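Local coordinates for DUF1902 domain-containing protein (Thermus thermophilus, PDB 1WV8), which is of unknown function but forms a two-chain assembly in which the sheets of both subunits join across the interface, at residues A[2-8]-A[60-66]; A[14-18]-A[29-34]. All blocks are in the same frame, centred on the assembly; numbering follows the deposited sequence.

Overall arrangement
Contact 1 (2-8 with 60-66) and contact 2 (14-18 with 29-34) belong to one mixed sheet, in which strand 3-11 lies between strands 16-20 and 61-69. Their centres are about 16 Å apart, and contact 2 is nested within the loop that contact 1 closes. Both are partly buried: 8 of 14 touching residues are buried in contact 1, 4 of 10 in contact 2. Contact 1 pairs parallel strands with one apolar face and one polar, largely charged face. Contact 2 is a shorter antiparallel pairing at the side formed by strand 30-31, where aromatic-aliphatic packing dominates. They meet where W17 CZ3 comes within 3.5 Å of A8 O. Both touch the second subunit.

Contact 1. Residues A[2-8]-A[60-66]; sequences RTLKVQA and VELRLEA
L4 and V6 pair with L62 and L64 as parallel beta neighbours, the first and last strands of the chain's mixed sheet lying side by side with axes 4.6 Å apart at closest approach. The ladder from E61 N to A8 N consists of six backbone hydrogen bonds, and its in-step register sets like beside like on each face. On the apolar face, L4 CD1 lies 3.7 Å from V60 CG1. L62 CD1 presses on V6 CG2 at 3.3 Å, closer than usual for two carbons. L64 reaches over with CD2, which meets A8 CB at 3.5 Å and fills the hollow beside that small side chain. Helix 34-51 packs on this face through L41 and L49.

The other face is polar. T3 CG2, anti to the backbone N (the OG1 branch has chi1 -66°), lies over one face of the R63 guanidinium. This leaves T3 OG1 beside the backbone N, where it donates to E61 OE2 at 2.9 Å from above the carboxylate plane. The aliphatic part of K5 runs alongside R63, and its CB meets E65 OE1. Beyond strand 61-69 the sheet continues through an antiparallel ladder with the second subunit. Q7 bends at chi2 (83°), and its NE2 donates to E65 OE1 at 3.1 Å, nearly along the carboxylate C-O axis, with the amide and carboxylate planes 47° apart.

Contact 2. Residues A[14-18]-A[29-34]; sequences AGVWV and TEAATL
W17 and A31 form an antiparallel hydrogen-bonded pair, evidenced by W17 N donating to A31 O at 2.9 Å and an almost straight 176°, while the return bond from A31 N to W17 O is less sure. V18 and E30 follow as the non-hydrogen-bonded pair, their CA atoms 4.2 Å apart.

W17 buries more surface here than any other residue. L34 lays its branched end over one ring face: CD2 is 3.6 Å from the centroid of the five-membered ring and 18° off its normal, a CH-pi contact. The other branch reaches along the same ring system, with CD1 3.7 Å from W17 CZ2. With CG anti to the carbonyl carbon (chi1 -73°), L34 brings that atom up to the indole. Replacing W17 by alanine removes the indole, and the L34 methyls would probably lose the flat surface they rest on, with a gap opened beside A8.

On the opposite face of the sheet the V18 and E30 side chains lie side by side, CG2 of V18 3.8 Å from CB of E30. The V16 side chain crosses that of E30, its CG2 near E30 CG. T33 is the N-cap of helix 34-51, its OG1 bonding E36 N. The arrangement is a beta hairpin whose second strand leads into a capped helix; just ahead of it, in the pairing of strand 16-20 with strand 3-11, G15 and V16 both face D11 in a G1 beta bulge.

Contact 1. Residues A[2-8]-A[60-66]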
ATOM      1  N   ARG A   2      16.588   4.403   2.778  1.00 71.92           N
ATOM      2  CA  ARG A   2      15.476   5.167   3.426  1.00 71.14           C
ATOM      3  C   ARG A   2      14.154   4.416   3.264  1.00 62.35           C
ATOM      4  O   ARG A   2      13.889   3.436   3.965  1.00 62.76           O
ATOM      5  CB  ARG A   2      15.380   6.553   2.788  1.00 73.99           C
ATOM      6  CG  ARG A   2      14.406   7.503   3.460  1.00 79.32           C
ATOM      7  CD  ARG A   2      14.291   8.810   2.689  1.00 82.73           C
ATOM      8  NE  ARG A   2      13.366   8.734   1.556  1.00 95.70           N
ATOM      9  CZ  ARG A   2      13.577   8.047   0.431  1.00 96.14           C
ATOM     10  NH1 ARG A   2      14.699   7.352   0.256  1.00 94.59           N
ATOM     11  NH2 ARG A   2      12.664   8.059  -0.538  1.00 90.25           N
ATOM     12  N   THR A   3      13.330   4.886   2.334  1.00 57.89           N
ATOM     13  CA  THR A   3      12.043   4.266   2.049  1.00 57.80           C
ATOM     14  C   THR A   3      12.101   3.511   0.730  1.00 53.60           C
ATOM     15  O   THR A   3      12.428   4.086  -0.305  1.00 47.64           O
ATOM     16  CB  THR A   3      10.937   5.314   1.938  1.00 59.43           C
ATOM     17  OG1 THR A   3      10.744   5.938   3.211  1.00 59.85           O
ATOM     18  CG2 THR A   3       9.630   4.669   1.479  1.00 53.97           C
ATOM     19  N   LEU A   4      11.806   2.217   0.783  1.00 49.82           N
ATOM     20  CA  LEU A   4      11.808   1.378  -0.409  1.00 48.62           C
ATOM     21  C   LEU A   4      10.365   1.164  -0.846  1.00 42.99           C
ATOM     22  O   LEU A   4       9.584   0.510  -0.148  1.00 43.77           O
ATOM     23  CB  LEU A   4      12.448   0.024  -0.115  1.00 41.29           C
ATOM     24  CG  LEU A   4      13.914  -0.007   0.309  1.00 47.24           C
ATOM     25  CD1 LEU A   4      14.314  -1.390   0.773  1.00 55.89           C
ATOM     26  CD2 LEU A   4      14.758   0.438  -0.865  1.00 49.44           C
ATOM     27  N   LYS A   5      10.019   1.721  -1.996  1.00 37.20           N
ATOM     28  CA  LYS A   5       8.676   1.597  -2.522  1.00 36.61           C
ATOM     29  C   LYS A   5       8.525   0.288  -3.284  1.00 37.60           C
ATOM     30  O   LYS A   5       9.311  -0.016  -4.178  1.00 45.45           O
ATOM     31  CB  LYS A   5       8.377   2.788  -3.433  1.00 40.78           C
ATOM     32  CG  LYS A   5       8.517   4.132  -2.727  1.00 53.70           C
ATOM     33  CD  LYS A   5       8.175   5.285  -3.657  1.00 62.41           C
ATOM     34  CE  LYS A   5       8.378   6.627  -2.973  1.00 72.26           C
ATOM     35  NZ  LYS A   5       8.045   7.772  -3.873  1.00 73.84           N
ATOM     36  N   VAL A   6       7.514  -0.486  -2.907  1.00 38.58           N
ATOM     37  CA  VAL A   6       7.216  -1.765  -3.545  1.00 37.95           C
ATOM     38  C   VAL A   6       5.748  -1.775  -3.957  1.00 40.98           C
ATOM     39  O   VAL A   6       4.856  -1.514  -3.134  1.00 31.18           O
ATOM     40  CB  VAL A   6       7.454  -2.943  -2.581  1.00 27.90           C
ATOM     41  CG1 VAL A   6       7.060  -4.272  -3.242  1.00 37.78           C
ATOM     42  CG2 VAL A   6       8.913  -2.968  -2.162  1.00 35.05           C
ATOM     43  N   GLN A   7       5.486  -2.067  -5.228  1.00 32.58           N
ATOM     44  CA  GLN A   7       4.108  -2.114  -5.686  1.00 22.36           C
ATOM     45  C   GLN A   7       3.541  -3.521  -5.598  1.00 28.84           C
ATOM     46  O   GLN A   7       4.230  -4.505  -5.876  1.00 29.45           O
ATOM     47  CB  GLN A   7       3.976  -1.621  -7.122  1.00 30.14           C
ATOM     48  CG  GLN A   7       4.224  -0.148  -7.324  1.00 20.13           C
ATOM     49  CD  GLN A   7       5.692   0.176  -7.452  1.00 44.17           C
ATOM     50  OE1 GLN A   7       6.390  -0.415  -8.267  1.00 40.71           O
ATOM     51  NE2 GLN A   7       6.168   1.129  -6.653  1.00 46.78           N
ATOM     52  N   ALA A   8       2.276  -3.601  -5.203  1.00 23.32           N
ATOM     53  CA  ALA A   8       1.576  -4.872  -5.114  1.00 36.63           C
ATOM     54  C   ALA A   8       0.560  -4.768  -6.229  1.00 32.62           C
ATOM     55  O   ALA A   8      -0.292  -3.882  -6.213  1.00 28.67           O
ATOM     56  CB  ALA A   8       0.874  -5.019  -3.775  1.00 26.26           C
ATOM     57  N   VAL A  60      15.912   1.703   7.347  1.00 71.96           N
ATOM     58  CA  VAL A  60      15.096   1.517   6.149  1.00 71.44           C
ATOM     59  C   VAL A  60      13.697   0.974   6.422  1.00 63.36           C
ATOM     60  O   VAL A  60      13.518   0.051   7.220  1.00 57.16           O
ATOM     61  CB  VAL A  60      15.789   0.570   5.134  1.00 73.88           C
ATOM     62  CG1 VAL A  60      14.923   0.413   3.895  1.00 78.33           C
ATOM     63  CG2 VAL A  60      17.152   1.120   4.750  1.00 72.72           C
ATOM     64  N   GLU A  61      12.709   1.561   5.751  1.00 58.31           N
ATOM     65  CA  GLU A  61      11.318   1.135   5.882  1.00 50.06           C
ATOM     66  C   GLU A  61      10.767   0.730   4.514  1.00 46.44           C
ATOM     67  O   GLU A  61      11.120   1.309   3.478  1.00 36.18           O
ATOM     68  CB  GLU A  61      10.458   2.253   6.463  1.00 50.62           C
ATOM     69  CG  GLU A  61      10.540   3.562   5.694  1.00 80.04           C
ATOM     70  CD  GLU A  61       9.422   4.530   6.052  1.00 90.42           C
ATOM     71  OE1 GLU A  61       9.206   4.781   7.258  1.00101.27           O
ATOM     72  OE2 GLU A  61       8.765   5.051   5.124  1.00 98.12           O
ATOM     73  N   LEU A  62       9.897  -0.267   4.531  1.00 33.78           N
ATOM     74  CA  LEU A  62       9.265  -0.783   3.322  1.00 43.84           C
ATOM     75  C   LEU A  62       7.863  -0.182   3.125  1.00 42.65           C
ATOM     76  O   LEU A  62       7.013  -0.304   4.007  1.00 36.98           O
ATOM     77  CB  LEU A  62       9.158  -2.306   3.442  1.00 41.00           C
ATOM     78  CG  LEU A  62       8.498  -3.101   2.321  1.00 51.59           C
ATOM     79  CD1 LEU A  62       9.420  -3.134   1.121  1.00 47.31           C
ATOM     80  CD2 LEU A  62       8.215  -4.515   2.808  1.00 51.30           C
ATOM     81  N   ARG A  63       7.624   0.475   1.987  1.00 28.58           N
ATOM     82  CA  ARG A  63       6.300   1.045   1.704  1.00 27.32           C
ATOM     83  C   ARG A  63       5.586   0.223   0.614  1.00 38.71           C
ATOM     84  O   ARG A  63       5.889   0.343  -0.578  1.00 32.52           O
ATOM     85  CB  ARG A  63       6.408   2.506   1.249  1.00 32.61           C
ATOM     86  CG  ARG A  63       5.046   3.187   1.052  1.00 38.21           C
ATOM     87  CD  ARG A  63       5.175   4.630   0.569  1.00 48.93           C
ATOM     88  NE  ARG A  63       5.913   5.485   1.499  1.00 52.88           N
ATOM     89  CZ  ARG A  63       6.180   6.772   1.279  1.00 58.26           C
ATOM     90  NH1 ARG A  63       5.766   7.352   0.160  1.00 58.03           N
ATOM     91  NH2 ARG A  63       6.870   7.477   2.168  1.00 58.41           N
ATOM     92  N   LEU A  64       4.658  -0.634   1.028  1.00 35.48           N
ATOM     93  CA  LEU A  64       3.897  -1.451   0.086  1.00 28.23           C
ATOM     94  C   LEU A  64       2.736  -0.620  -0.441  1.00 36.77           C
ATOM     95  O   LEU A  64       1.896  -0.151   0.332  1.00 29.18           O
ATOM     96  CB  LEU A  64       3.349  -2.690   0.770  1.00 27.05           C
ATOM     97  CG  LEU A  64       3.334  -4.014  -0.010  1.00 42.81           C
ATOM     98  CD1 LEU A  64       2.145  -4.829   0.465  1.00 19.26           C
ATOM     99  CD2 LEU A  64       3.250  -3.783  -1.509  1.00 42.94           C
ATOM    100  N   GLU A  65       2.690  -0.445  -1.759  1.00 26.58           N
ATOM    101  CA  GLU A  65       1.653   0.355  -2.400  1.00 30.92           C
ATOM    102  C   GLU A  65       0.708  -0.475  -3.268  1.00 35.50           C
ATOM    103  O   GLU A  65       1.144  -1.326  -4.041  1.00 40.83           O
ATOM    104  CB  GLU A  65       2.308   1.439  -3.257  1.00 33.78           C
ATOM    105  CG  GLU A  65       3.264   2.341  -2.470  1.00 56.28           C
ATOM    106  CD  GLU A  65       4.169   3.167  -3.371  1.00 65.14           C
ATOM    107  OE1 GLU A  65       4.869   2.560  -4.213  1.00 51.68           O
ATOM    108  OE2 GLU A  65       4.186   4.415  -3.234  1.00 70.78           O
ATOM    109  N   ALA A  66      -0.588  -0.220  -3.133  1.00 25.23           N
ATOM    110  CA  ALA A  66      -1.601  -0.917  -3.911  1.00 35.12           C
ATOM    111  C   ALA A  66      -2.524   0.139  -4.483  1.00 42.71           C
ATOM    112  O   ALA A  66      -3.119   0.922  -3.731  1.00 35.49           O
ATOM    113  CB  ALA A  66      -2.395  -1.883  -3.028  1.00 31.30           C
TER

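Contact 2. Residues A[14-18]-A[29-34]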
ATOM      1  N   ALA A  14      -4.568 -15.423 -11.506  1.00 43.52           N
ATOM      2  CA  ALA A  14      -3.792 -16.293 -10.625  1.00 40.76           C
ATOM      3  C   ALA A  14      -4.182 -16.178  -9.153  1.00 44.58           C
ATOM      4  O   ALA A  14      -3.635 -16.890  -8.317  1.00 48.53           O
ATOM      5  CB  ALA A  14      -2.302 -16.003 -10.786  1.00 38.92           C
ATOM      6  N   GLY A  15      -5.117 -15.288  -8.841  1.00 37.59           N
ATOM      7  CA  GLY A  15      -5.547 -15.115  -7.461  1.00 46.28           C
ATOM      8  C   GLY A  15      -4.439 -14.757  -6.475  1.00 44.30           C
ATOM      9  O   GLY A  15      -4.364 -15.329  -5.389  1.00 40.31           O
ATOM     10  N   VAL A  16      -3.578 -13.814  -6.850  1.00 37.79           N
ATOM     11  CA  VAL A  16      -2.483 -13.389  -5.988  1.00 37.78           C
ATOM     12  C   VAL A  16      -2.023 -11.960  -6.267  1.00 36.92           C
ATOM     13  O   VAL A  16      -2.246 -11.427  -7.356  1.00 33.32           O
ATOM     14  CB  VAL A  16      -1.253 -14.299  -6.146  1.00 43.65           C
ATOM     15  CG1 VAL A  16      -1.573 -15.703  -5.673  1.00 48.38           C
ATOM     16  CG2 VAL A  16      -0.803 -14.317  -7.600  1.00 48.61           C
ATOM     17  N   TRP A  17      -1.401 -11.347  -5.262  1.00 27.34           N
ATOM     18  CA  TRP A  17      -0.856  -9.996  -5.371  1.00 27.02           C
ATOM     19  C   TRP A  17       0.589 -10.243  -5.717  1.00 30.26           C
ATOM     20  O   TRP A  17       1.215 -11.123  -5.137  1.00 31.65           O
ATOM     21  CB  TRP A  17      -0.938  -9.249  -4.033  1.00 29.68           C
ATOM     22  CG  TRP A  17      -2.307  -8.776  -3.687  1.00 18.04           C
ATOM     23  CD1 TRP A  17      -3.248  -9.429  -2.926  1.00 25.07           C
ATOM     24  CD2 TRP A  17      -2.886  -7.532  -4.067  1.00 14.69           C
ATOM     25  NE1 TRP A  17      -4.375  -8.651  -2.809  1.00 27.15           N
ATOM     26  CE2 TRP A  17      -4.178  -7.483  -3.502  1.00 28.55           C
ATOM     27  CE3 TRP A  17      -2.440  -6.452  -4.836  1.00 29.39           C
ATOM     28  CZ2 TRP A  17      -5.028  -6.382  -3.682  1.00 28.96           C
ATOM     29  CZ3 TRP A  17      -3.284  -5.366  -5.013  1.00 25.31           C
ATOM     30  CH2 TRP A  17      -4.564  -5.340  -4.437  1.00 35.40           C
ATOM     31  N   VAL A  18       1.129  -9.465  -6.645  1.00 30.31           N
ATOM     32  CA  VAL A  18       2.504  -9.662  -7.081  1.00 34.84           C
ATOM     33  C   VAL A  18       3.373  -8.457  -6.788  1.00 30.10           C
ATOM     34  O   VAL A  18       3.030  -7.344  -7.154  1.00 28.24           O
ATOM     35  CB  VAL A  18       2.535  -9.955  -8.600  1.00 39.57           C
ATOM     36  CG1 VAL A  18       3.961  -9.921  -9.118  1.00 27.37           C
ATOM     37  CG2 VAL A  18       1.895 -11.307  -8.859  1.00 33.95           C
ATOM     38  N   THR A  29       8.099 -11.985  -6.043  1.00 51.94           N
ATOM     39  CA  THR A  29       7.316 -12.653  -5.011  1.00 48.32           C
ATOM     40  C   THR A  29       5.850 -12.236  -5.019  1.00 42.21           C
ATOM     41  O   THR A  29       5.509 -11.119  -5.415  1.00 46.01           O
ATOM     42  CB  THR A  29       7.923 -12.388  -3.608  1.00 58.61           C
ATOM     43  OG1 THR A  29       7.083 -12.972  -2.603  1.00 59.68           O
ATOM     44  CG2 THR A  29       8.068 -10.885  -3.353  1.00 51.49           C
ATOM     45  N   GLU A  30       4.985 -13.147  -4.586  1.00 33.08           N
ATOM     46  CA  GLU A  30       3.553 -12.878  -4.539  1.00 40.00           C
ATOM     47  C   GLU A  30       2.943 -13.622  -3.357  1.00 26.31           C
ATOM     48  O   GLU A  30       3.615 -14.425  -2.718  1.00 28.78           O
ATOM     49  CB  GLU A  30       2.868 -13.346  -5.826  1.00 46.62           C
ATOM     50  CG  GLU A  30       2.800 -14.853  -5.944  1.00 58.88           C
ATOM     51  CD  GLU A  30       3.928 -15.422  -6.769  1.00 66.28           C
ATOM     52  OE1 GLU A  30       5.073 -14.949  -6.631  1.00 79.68           O
ATOM     53  OE2 GLU A  30       3.660 -16.352  -7.554  1.00 72.16           O
ATOM     54  N   ALA A  31       1.662 -13.357  -3.098  1.00 23.82           N
ATOM     55  CA  ALA A  31       0.930 -13.980  -2.000  1.00 41.45           C
ATOM     56  C   ALA A  31      -0.566 -13.758  -2.192  1.00 36.87           C
ATOM     57  O   ALA A  31      -0.984 -12.752  -2.769  1.00 41.42           O
ATOM     58  CB  ALA A  31       1.386 -13.379  -0.652  1.00 31.71           C
ATOM     59  N   ALA A  32      -1.366 -14.699  -1.702  1.00 35.52           N
ATOM     60  CA  ALA A  32      -2.820 -14.621  -1.803  1.00 38.47           C
ATOM     61  C   ALA A  32      -3.416 -13.363  -1.172  1.00 35.61           C
ATOM     62  O   ALA A  32      -4.444 -12.876  -1.619  1.00 34.45           O
ATOM     63  CB  ALA A  32      -3.449 -15.861  -1.170  1.00 37.71           C
ATOM     64  N   THR A  33      -2.796 -12.842  -0.120  1.00 42.09           N
ATOM     65  CA  THR A  33      -3.325 -11.631   0.512  1.00 41.49           C
ATOM     66  C   THR A  33      -2.232 -10.594   0.669  1.00 29.43           C
ATOM     67  O   THR A  33      -1.054 -10.911   0.572  1.00 36.25           O
ATOM     68  CB  THR A  33      -3.891 -11.907   1.913  1.00 46.75           C
ATOM     69  OG1 THR A  33      -2.809 -12.177   2.812  1.00 42.88           O
ATOM     70  CG2 THR A  33      -4.842 -13.095   1.883  1.00 39.43           C
ATOM     71  N   LEU A  34      -2.624  -9.351   0.914  1.00 31.79           N
ATOM     72  CA  LEU A  34      -1.649  -8.287   1.090  1.00 26.47           C
ATOM     73  C   LEU A  34      -0.877  -8.460   2.416  1.00 38.38           C
ATOM     74  O   LEU A  34       0.303  -8.116   2.502  1.00 34.69           O
ATOM     75  CB  LEU A  34      -2.360  -6.941   1.037  1.00 30.48           C
ATOM     76  CG  LEU A  34      -2.802  -6.572  -0.379  1.00 38.68           C
ATOM     77  CD1 LEU A  34      -3.765  -5.413  -0.329  1.00 35.06           C
ATOM     78  CD2 LEU A  34      -1.571  -6.223  -1.220  1.00 29.52           C
TER